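Local coordinates for protein farnesyl diphosphate synthase (Rhodobacter capsulatus, PDB 3M0G) that probably joins farnesyl diphosphate and isopentenyl diphosphate, with magnesium as cofactor, into the geranylgeranyl diphosphate needed for carotenoids and diterpenes, at residues 4-9 with 48-53; 11-16 with 62-67; 68-73 with 183-188. All coordinates share one frame; numbering follows the deposited sequence.

Contact 1: 4-9 with 48-53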
loop_
_atom_site.group_PDB
_atom_site.type_symbol
_atom_site.label_atom_id
_atom_site.label_comp_id
_atom_site.label_asym_id
_atom_site.label_seq_id
_atom_site.Cartn_x
_atom_site.Cartn_y
_atom_site.Cartn_z
ATOM N N SER B 4 -15.800 14.832 23.829
ATOM C CA SER B 4 -16.806 14.903 22.768
ATOM C C SER B 4 -16.548 16.061 21.808
ATOM O O SER B 4 -16.592 15.889 20.582
ATOM C CB SER B 4 -18.206 15.033 23.364
ATOM O OG SER B 4 -19.192 14.966 22.345
ATOM N N GLU B 5 -16.279 17.232 22.377
ATOM C CA GLU B 5 -15.972 18.423 21.602
ATOM C C GLU B 5 -14.676 18.214 20.829
ATOM O O GLU B 5 -14.611 18.522 19.647
ATOM C CB GLU B 5 -15.856 19.643 22.525
ATOM C CG GLU B 5 -15.700 20.983 21.816
ATOM C CD GLU B 5 -15.098 22.061 22.710
ATOM O OE1 GLU B 5 -14.111 21.768 23.424
ATOM O OE2 GLU B 5 -15.602 23.203 22.688
ATOM N N ARG B 6 -13.662 17.679 21.507
ATOM C CA ARG B 6 -12.373 17.388 20.887
ATOM C C ARG B 6 -12.525 16.375 19.746
ATOM O O ARG B 6 -11.898 16.512 18.694
ATOM C CB ARG B 6 -11.368 16.890 21.936
ATOM C CG ARG B 6 -9.921 16.815 21.449
ATOM C CD ARG B 6 -9.383 18.189 21.060
ATOM N NE ARG B 6 -8.263 18.093 20.129
ATOM C CZ ARG B 6 -6.982 18.218 20.466
ATOM N NH1 ARG B 6 -6.047 18.109 19.533
ATOM N NH2 ARG B 6 -6.624 18.429 21.726
ATOM N N LEU B 7 -13.376 15.377 19.962
ATOM C CA LEU B 7 -13.665 14.362 18.964
ATOM C C LEU B 7 -14.335 14.995 17.749
ATOM O O LEU B 7 -14.010 14.668 16.608
ATOM C CB LEU B 7 -14.569 13.288 19.577
ATOM C CG LEU B 7 -14.554 11.847 19.066
ATOM C CD1 LEU B 7 -13.200 11.425 18.482
ATOM C CD2 LEU B 7 -14.989 10.901 20.202
ATOM N N LYS B 8 -15.252 15.922 18.018
ATOM C CA LYS B 8 -15.992 16.638 16.983
ATOM C C LYS B 8 -15.082 17.576 16.181
ATOM O O LYS B 8 -15.217 17.668 14.957
ATOM C CB LYS B 8 -17.142 17.430 17.611
ATOM C CG LYS B 8 -18.493 17.262 16.924
ATOM C CD LYS B 8 -18.575 17.983 15.581
ATOM C CE LYS B 8 -19.902 17.690 14.887
ATOM N NZ LYS B 8 -19.867 18.064 13.447
ATOM N N GLU B 9 -14.165 18.260 16.875
ATOM C CA GLU B 9 -13.175 19.135 16.232
ATOM C C GLU B 9 -12.269 18.362 15.269
ATOM O O GLU B 9 -11.996 18.830 14.158
ATOM C CB GLU B 9 -12.329 19.882 17.276
ATOM C CG GLU B 9 -13.062 21.013 17.991
ATOM C CD GLU B 9 -12.282 21.604 19.171
ATOM O OE1 GLU B 9 -12.867 21.688 20.282
ATOM O OE2 GLU B 9 -11.098 21.985 18.996
ATOM N N LEU B 48 -6.456 9.630 17.704
ATOM C CA LEU B 48 -5.293 9.114 18.434
ATOM C C LEU B 48 -3.933 9.629 17.944
ATOM O O LEU B 48 -3.003 9.816 18.753
ATOM C CB LEU B 48 -5.284 7.582 18.389
ATOM C CG LEU B 48 -6.316 6.816 19.227
ATOM C CD1 LEU B 48 -6.152 5.334 18.903
ATOM C CD2 LEU B 48 -6.088 7.037 20.691
ATOM N N ALA B 49 -3.835 9.882 16.646
ATOM C CA ALA B 49 -2.624 10.416 16.046
ATOM C C ALA B 49 -2.461 11.850 16.497
ATOM O O ALA B 49 -1.403 12.243 17.001
ATOM C CB ALA B 49 -2.712 10.354 14.516
ATOM N N ILE B 50 -3.527 12.626 16.327
ATOM C CA ILE B 50 -3.502 14.051 16.694
ATOM C C ILE B 50 -3.323 14.273 18.195
ATOM O O ILE B 50 -2.694 15.271 18.639
ATOM C CB ILE B 50 -4.785 14.770 16.195
ATOM C CG1 ILE B 50 -4.746 14.897 14.664
ATOM C CG2 ILE B 50 -4.921 16.164 16.848
ATOM C CD1 ILE B 50 -6.108 15.143 13.978
ATOM N N GLU B 51 -3.935 13.383 18.976
ATOM C CA GLU B 51 -3.907 13.511 20.410
ATOM C C GLU B 51 -2.556 13.111 20.969
ATOM O O GLU B 51 -2.066 13.710 21.910
ATOM C CB GLU B 51 -5.033 12.707 21.047
ATOM C CG GLU B 51 -6.434 13.208 20.688
ATOM C CD GLU B 51 -6.615 14.702 20.858
ATOM O OE1 GLU B 51 -6.650 15.190 22.018
ATOM O OE2 GLU B 51 -6.738 15.399 19.824
ATOM N N SER B 52 -1.943 12.104 20.362
ATOM C CA SER B 52 -0.642 11.643 20.813
ATOM C C SER B 52 0.448 12.601 20.359
ATOM O O SER B 52 1.487 12.693 21.008
ATOM C CB SER B 52 -0.367 10.217 20.321
ATOM O OG SER B 52 -0.322 10.152 18.907
ATOM N N ALA B 53 0.206 13.323 19.261
ATOM C CA ALA B 53 1.122 14.379 18.824
ATOM C C ALA B 53 1.056 15.541 19.802
ATOM O O ALA B 53 2.093 16.055 20.238
ATOM C CB ALA B 53 0.788 14.852 17.409
#

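Contact 2: 11-16 with 62-67. Unlike the reference sequence in segment 11-16: Ala13 (reference Gly), Thr16 (reference Ala).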
loop_
_atom_site.group_PDB
_atom_site.type_symbol
_atom_site.label_atom_id
_atom_site.label_comp_id
_atom_site.label_asym_id
_atom_site.label_seq_id
_atom_site.Cartn_x
_atom_site.Cartn_y
_atom_site.Cartn_z
ATOM N N GLN B 11 -12.988 15.291 13.865
ATOM C CA GLN B 11 -13.828 14.839 12.740
ATOM C C GLN B 11 -13.968 15.900 11.629
ATOM O O GLN B 11 -13.728 15.612 10.447
ATOM C CB GLN B 11 -15.212 14.398 13.227
ATOM C CG GLN B 11 -15.219 13.074 13.956
ATOM C CD GLN B 11 -16.386 12.907 14.917
ATOM O OE1 GLN B 11 -17.155 13.838 15.172
ATOM N NE2 GLN B 11 -16.515 11.718 15.462
ATOM N N ASP B 12 -14.321 17.122 12.026
ATOM C CA ASP B 12 -14.544 18.240 11.103
ATOM C C ASP B 12 -13.274 18.641 10.360
ATOM O O ASP B 12 -13.319 18.989 9.183
ATOM C CB ASP B 12 -15.033 19.479 11.861
ATOM C CG ASP B 12 -16.451 19.347 12.391
ATOM O OD1 ASP B 12 -17.238 18.504 11.918
ATOM O OD2 ASP B 12 -16.787 20.132 13.294
ATOM N N ALA B 13 -12.151 18.626 11.073
ATOM C CA ALA B 13 -10.879 19.015 10.501
ATOM C C ALA B 13 -10.434 17.944 9.518
ATOM O O ALA B 13 -9.992 18.265 8.416
ATOM C CB ALA B 13 -9.847 19.219 11.589
ATOM N N VAL B 14 -10.590 16.678 9.909
ATOM C CA VAL B 14 -10.200 15.559 9.046
ATOM C C VAL B 14 -11.053 15.462 7.792
ATOM O O VAL B 14 -10.513 15.251 6.709
ATOM C CB VAL B 14 -10.176 14.212 9.786
ATOM C CG1 VAL B 14 -9.872 13.058 8.810
ATOM C CG2 VAL B 14 -9.130 14.239 10.877
ATOM N N GLU B 15 -12.370 15.618 7.932
ATOM C CA GLU B 15 -13.270 15.589 6.777
ATOM C C GLU B 15 -12.893 16.601 5.696
ATOM O O GLU B 15 -12.907 16.274 4.512
ATOM C CB GLU B 15 -14.735 15.766 7.206
ATOM C CG GLU B 15 -15.754 15.583 6.084
ATOM C CD GLU B 15 -16.087 14.123 5.786
ATOM O OE1 GLU B 15 -15.283 13.224 6.113
ATOM O OE2 GLU B 15 -17.175 13.880 5.218
ATOM N N THR B 16 -12.541 17.822 6.114
ATOM C CA THR B 16 -12.179 18.891 5.204
ATOM C C THR B 16 -10.843 18.596 4.541
ATOM O O THR B 16 -10.710 18.699 3.320
ATOM C CB THR B 16 -12.086 20.266 5.953
ATOM O OG1 THR B 16 -13.266 20.470 6.729
ATOM C CG2 THR B 16 -11.924 21.422 4.972
ATOM N N GLN B 62 0.662 20.262 12.045
ATOM C CA GLN B 62 1.846 19.425 11.817
ATOM C C GLN B 62 1.505 17.926 11.829
ATOM O O GLN B 62 2.092 17.148 11.073
ATOM C CB GLN B 62 2.957 19.740 12.819
ATOM C CG GLN B 62 4.219 18.901 12.632
ATOM C CD GLN B 62 5.327 19.256 13.598
ATOM O OE1 GLN B 62 5.367 20.360 14.154
ATOM N NE2 GLN B 62 6.235 18.322 13.805
ATOM N N ALA B 63 0.559 17.527 12.679
ATOM C CA ALA B 63 0.160 16.096 12.791
ATOM C C ALA B 63 -0.811 15.607 11.720
ATOM O O ALA B 63 -0.972 14.392 11.529
ATOM C CB ALA B 63 -0.445 15.826 14.170
HETATM N N MSE B 64 -1.464 16.536 11.025
HETATM C CA MSE B 64 -2.589 16.183 10.141
HETATM C C MSE B 64 -2.293 15.132 9.045
HETATM O O MSE B 64 -3.101 14.195 8.853
HETATM C CB MSE B 64 -3.224 17.428 9.529
HETATM C CG MSE B 64 -4.382 17.115 8.603
HETATM SE SE MSE B 64 -5.865 16.343 9.598
HETATM C CE MSE B 64 -6.294 17.889 10.655
ATOM N N PRO B 65 -1.155 15.276 8.319
ATOM C CA PRO B 65 -0.871 14.257 7.304
ATOM C C PRO B 65 -0.797 12.842 7.883
ATOM O O PRO B 65 -1.144 11.896 7.195
ATOM C CB PRO B 65 0.490 14.679 6.739
ATOM C CG PRO B 65 0.565 16.158 7.035
ATOM C CD PRO B 65 -0.118 16.325 8.343
ATOM N N ALA B 66 -0.357 12.708 9.131
ATOM C CA ALA B 66 -0.320 11.398 9.779
ATOM C C ALA B 66 -1.731 10.895 10.096
ATOM O O ALA B 66 -2.031 9.708 9.919
ATOM C CB ALA B 66 0.544 11.432 11.031
ATOM N N ALA B 67 -2.583 11.810 10.545
ATOM C CA ALA B 67 -3.988 11.524 10.820
ATOM C C ALA B 67 -4.689 11.122 9.543
ATOM O O ALA B 67 -5.481 10.183 9.530
ATOM C CB ALA B 67 -4.666 12.741 11.418
#

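Contact 3: 68-73 with 183-188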
loop_
_atom_site.group_PDB
_atom_site.type_symbol
_atom_site.label_atom_id
_atom_site.label_comp_id
_atom_site.label_asym_id
_atom_site.label_seq_id
_atom_site.Cartn_x
_atom_site.Cartn_y
_atom_site.Cartn_z
ATOM N N LEU B 68 -4.391 11.849 8.469
ATOM C CA LEU B 68 -4.944 11.547 7.159
ATOM C C LEU B 68 -4.500 10.175 6.665
ATOM O O LEU B 68 -5.310 9.384 6.163
ATOM C CB LEU B 68 -4.580 12.648 6.163
ATOM C CG LEU B 68 -5.399 13.933 6.318
ATOM C CD1 LEU B 68 -5.070 14.951 5.216
ATOM C CD2 LEU B 68 -6.895 13.616 6.344
ATOM N N ALA B 69 -3.215 9.878 6.831
ATOM C CA ALA B 69 -2.672 8.596 6.372
ATOM C C ALA B 69 -3.367 7.410 7.029
ATOM O O ALA B 69 -3.696 6.425 6.332
ATOM C CB ALA B 69 -1.157 8.522 6.605
ATOM N N VAL B 70 -3.561 7.472 8.351
ATOM C CA VAL B 70 -4.202 6.368 9.064
ATOM C C VAL B 70 -5.676 6.225 8.715
ATOM O O VAL B 70 -6.174 5.110 8.637
ATOM C CB VAL B 70 -3.926 6.336 10.633
ATOM C CG1 VAL B 70 -4.682 7.414 11.401
ATOM C CG2 VAL B 70 -4.223 4.970 11.220
ATOM N N GLU B 71 -6.360 7.348 8.492
ATOM C CA GLU B 71 -7.752 7.291 8.033
ATOM C C GLU B 71 -7.851 6.746 6.607
ATOM O O GLU B 71 -8.749 5.954 6.283
ATOM C CB GLU B 71 -8.409 8.658 8.146
ATOM C CG GLU B 71 -8.718 9.069 9.566
ATOM C CD GLU B 71 -9.753 8.156 10.232
ATOM O OE1 GLU B 71 -10.786 7.855 9.598
ATOM O OE2 GLU B 71 -9.523 7.750 11.393
ATOM N N ALA B 72 -6.914 7.163 5.756
ATOM C CA ALA B 72 -6.799 6.597 4.412
ATOM C C ALA B 72 -6.583 5.088 4.440
ATOM O O ALA B 72 -7.227 4.353 3.694
ATOM C CB ALA B 72 -5.677 7.280 3.636
ATOM N N LEU B 73 -5.659 4.629 5.289
ATOM C CA LEU B 73 -5.338 3.214 5.377
ATOM C C LEU B 73 -6.583 2.463 5.897
ATOM O O LEU B 73 -6.931 1.393 5.386
ATOM C CB LEU B 73 -4.084 2.987 6.266
ATOM C CG LEU B 73 -3.197 1.718 6.175
ATOM C CD1 LEU B 73 -3.993 0.457 6.425
ATOM C CD2 LEU B 73 -2.431 1.601 4.826
ATOM N N ILE B 183 -4.519 0.747 15.323
ATOM C CA ILE B 183 -4.709 1.660 16.472
ATOM C C ILE B 183 -3.381 2.001 17.149
ATOM O O ILE B 183 -3.202 3.140 17.655
ATOM C CB ILE B 183 -5.734 1.081 17.487
ATOM C CG1 ILE B 183 -7.166 1.342 16.994
ATOM C CG2 ILE B 183 -5.510 1.633 18.923
ATOM C CD1 ILE B 183 -8.148 0.154 17.240
ATOM N N SER B 184 -2.498 1.008 17.236
ATOM C CA SER B 184 -1.169 1.199 17.813
ATOM C C SER B 184 -0.316 2.123 16.944
ATOM O O SER B 184 0.418 2.990 17.461
ATOM C CB SER B 184 -0.447 -0.136 18.020
ATOM O OG SER B 184 0.833 0.099 18.619
ATOM N N PHE B 185 -0.416 1.955 15.622
ATOM C CA PHE B 185 0.214 2.942 14.761
ATOM C C PHE B 185 -0.265 4.344 15.113
ATOM O O PHE B 185 0.567 5.208 15.341
ATOM C CB PHE B 185 -0.007 2.714 13.276
ATOM C CG PHE B 185 0.456 3.875 12.432
ATOM C CD1 PHE B 185 1.821 4.035 12.136
ATOM C CD2 PHE B 185 -0.446 4.831 11.968
ATOM C CE1 PHE B 185 2.281 5.120 11.358
ATOM C CE2 PHE B 185 0.003 5.903 11.181
ATOM C CZ PHE B 185 1.376 6.044 10.877
ATOM N N ALA B 186 -1.589 4.579 15.133
ATOM C CA ALA B 186 -2.130 5.937 15.414
ATOM C C ALA B 186 -1.634 6.514 16.731
ATOM O O ALA B 186 -1.317 7.717 16.827
ATOM C CB ALA B 186 -3.679 5.948 15.404
ATOM N N ALA B 187 -1.592 5.661 17.752
ATOM C CA ALA B 187 -1.223 6.075 19.092
ATOM C C ALA B 187 0.252 6.422 19.193
ATOM O O ALA B 187 0.628 7.304 19.934
ATOM C CB ALA B 187 -1.589 4.996 20.097
ATOM N N GLN B 188 1.078 5.735 18.419
ATOM C CA GLN B 188 2.508 5.965 18.445
ATOM C C GLN B 188 2.926 7.112 17.544
ATOM O O GLN B 188 4.049 7.586 17.648
ATOM C CB GLN B 188 3.242 4.722 18.002
ATOM C CG GLN B 188 3.202 3.582 18.980
ATOM C CD GLN B 188 3.943 2.404 18.445
ATOM O OE1 GLN B 188 5.164 2.440 18.349
ATOM N NE2 GLN B 188 3.215 1.338 18.073
#

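Contact 1: 4-9 with 48-53
Arg6 reaches Glu51 by setting CG anti to its backbone N (chi1 -169°) and then bending at chi2 (62°), while the Glu51 chain, also bent at its second torsion, turns its carboxylate back to meet it. The two belong to the all-helical isoprenoid synthase fold: Arg6 lies on helix 3-23 and Glu51 on helix 44-55. At this point the helices stand well apart, with 9.3 Å between CA of Arg6 and CA of Glu51, and the gap is spanned by the long polar side chains rather than by close backbone packing.

Glu51 OE2 sits 2.8 Å from Arg6 NH1 in a salt bridge, but it comes over a face of the guanidinium, so no N-H points at it and the attraction is one of charge alone. OE1 of Glu51 lies above that plane too, toward its rim, 3.3 Å from Arg6 NH2, and the carboxylate stands nearly upright on the guanidinium, the planes 85° apart. The Arg6 chain also runs close to the acid, its CG passing 3.7 Å from Glu51 OE1.

Glu51 is buried, packed on Thr276 and Leu277 of helix 275-285, and Arg6 also rests on Phe47. An alanine in place of Arg6 would remove the guanidinium, and the Glu51 carboxylate would probably lose the positive charge that faces it across this contact. Ile50 adds a van der Waals touch, its CG2 lying 3.5 Å from Arg6 NH1 at an oblique angle.

Contact 2: 11-16 with 62-67
Met64, modelled as selenomethionine, is the one side chain of segment 62-67 that comes within touching distance of segment 11-16, where it meets Ala13 and Val14. Here the amino-terminal helix lies against one of the long helices of the all-alpha isoprenoid synthase fold, and the interaction across the contact is purely apolar. CG of Met64 is anti to the backbone N (chi1 180°), and the chain then bends at both chi2 and chi3, which carries SE and CE round to two different partners. The terminal CE lies 3.9 Å from Ala13 CB, whereas SE lies 4.1 Å from Val14 CG2. The reference sequence has glycine where Ala13 stands, so the touching methyl is particular to the deposited sequence. Ala67 also turns CB toward segment 11-16 but stays beyond contact with it; it is the residue opposite Val14 in the backbone register, with 7.6 Å between CA of Val14 and CA of Ala67. Ala46 of helix 44-55 packs on both Val14 and Ala67, so a third helix shares this seam.

The charged side chains of segment 11-16 pair away from segment 62-67: Glu15 with Arg43 of a loop, Asp12 with Lys8 of its own helix.

No hydrogen bond crosses between the segments; Gln11 NE2 is held by Lys42 O and Glu15 OE1 by Gly40 N. Helix 60-81 is kinked at Pro65, where the N atoms of Pro65 and Ala66 lack the bond to the preceding turn; Ala67 N returns to Ala63 O at 3.2 Å. Thr16, also different from the reference, turns back on its own helix: its OG1 donates to Asp12 O at 2.9 Å, almost in line with the carbonyl bond (C=O...OG1 angle 165°).

Contact 3: 68-73 with 183-188
Val70 presses against Phe185 and Ala186 deep in the all-helical isoprenoid synthase fold, joining helix 60-81 to helix 168-194. Helix 60-81 leads into the first aspartate-rich motif of the family, which in relatives binds magnesium and diphosphate, so the contact lies on one of the helices that carry the probable active site.

Val70 gives up the most surface. Its CG1 sits between the backbone N and the carbonyl carbon (chi1 73°), which leaves CG2 anti to the backbone N and directed at the neighbouring helix. That methyl comes to the edge of the Phe185 ring, near its plane, 3.9 Å from Phe185 CD2. Val70 CB is nearly as close, 4.0 Å from Phe185 CE2, and the two side chains run antiparallel, overlapping at their flanks.

Phe185 also packs on Leu136, Ala139 and Leu140, so the ring sits between helix 60-81 and helix 130-144. Ala186 faces Val70 with a methyl small enough to let the backbones approach, Val70 CA lying 6.7 Å from Ala186 CA. Ala186 CB itself sits 4.3 Å from Val70 CG2.

How the contacts relate
Contact 3 is the core of the set, its centre about 6 Å from the centre of the chain, against about 14 Å for the centres of the other two, and all its touching residues are buried hydrocarbon. Contact 1 is also largely buried, but polar: a partly exposed Arg6 set against the buried Glu51. Contact 2, apolar again, is only partly buried. Contacts 1 and 2 share helix 3-23, while contacts 2 and 3 share helix 60-81. Helix 44-55 ties everything together: its Ile50 CD1 packs 3.8 Å from Ala67 CB of contact 2, and its Leu48 CB lies 3.8 Å from Ala186 CB of contact 3.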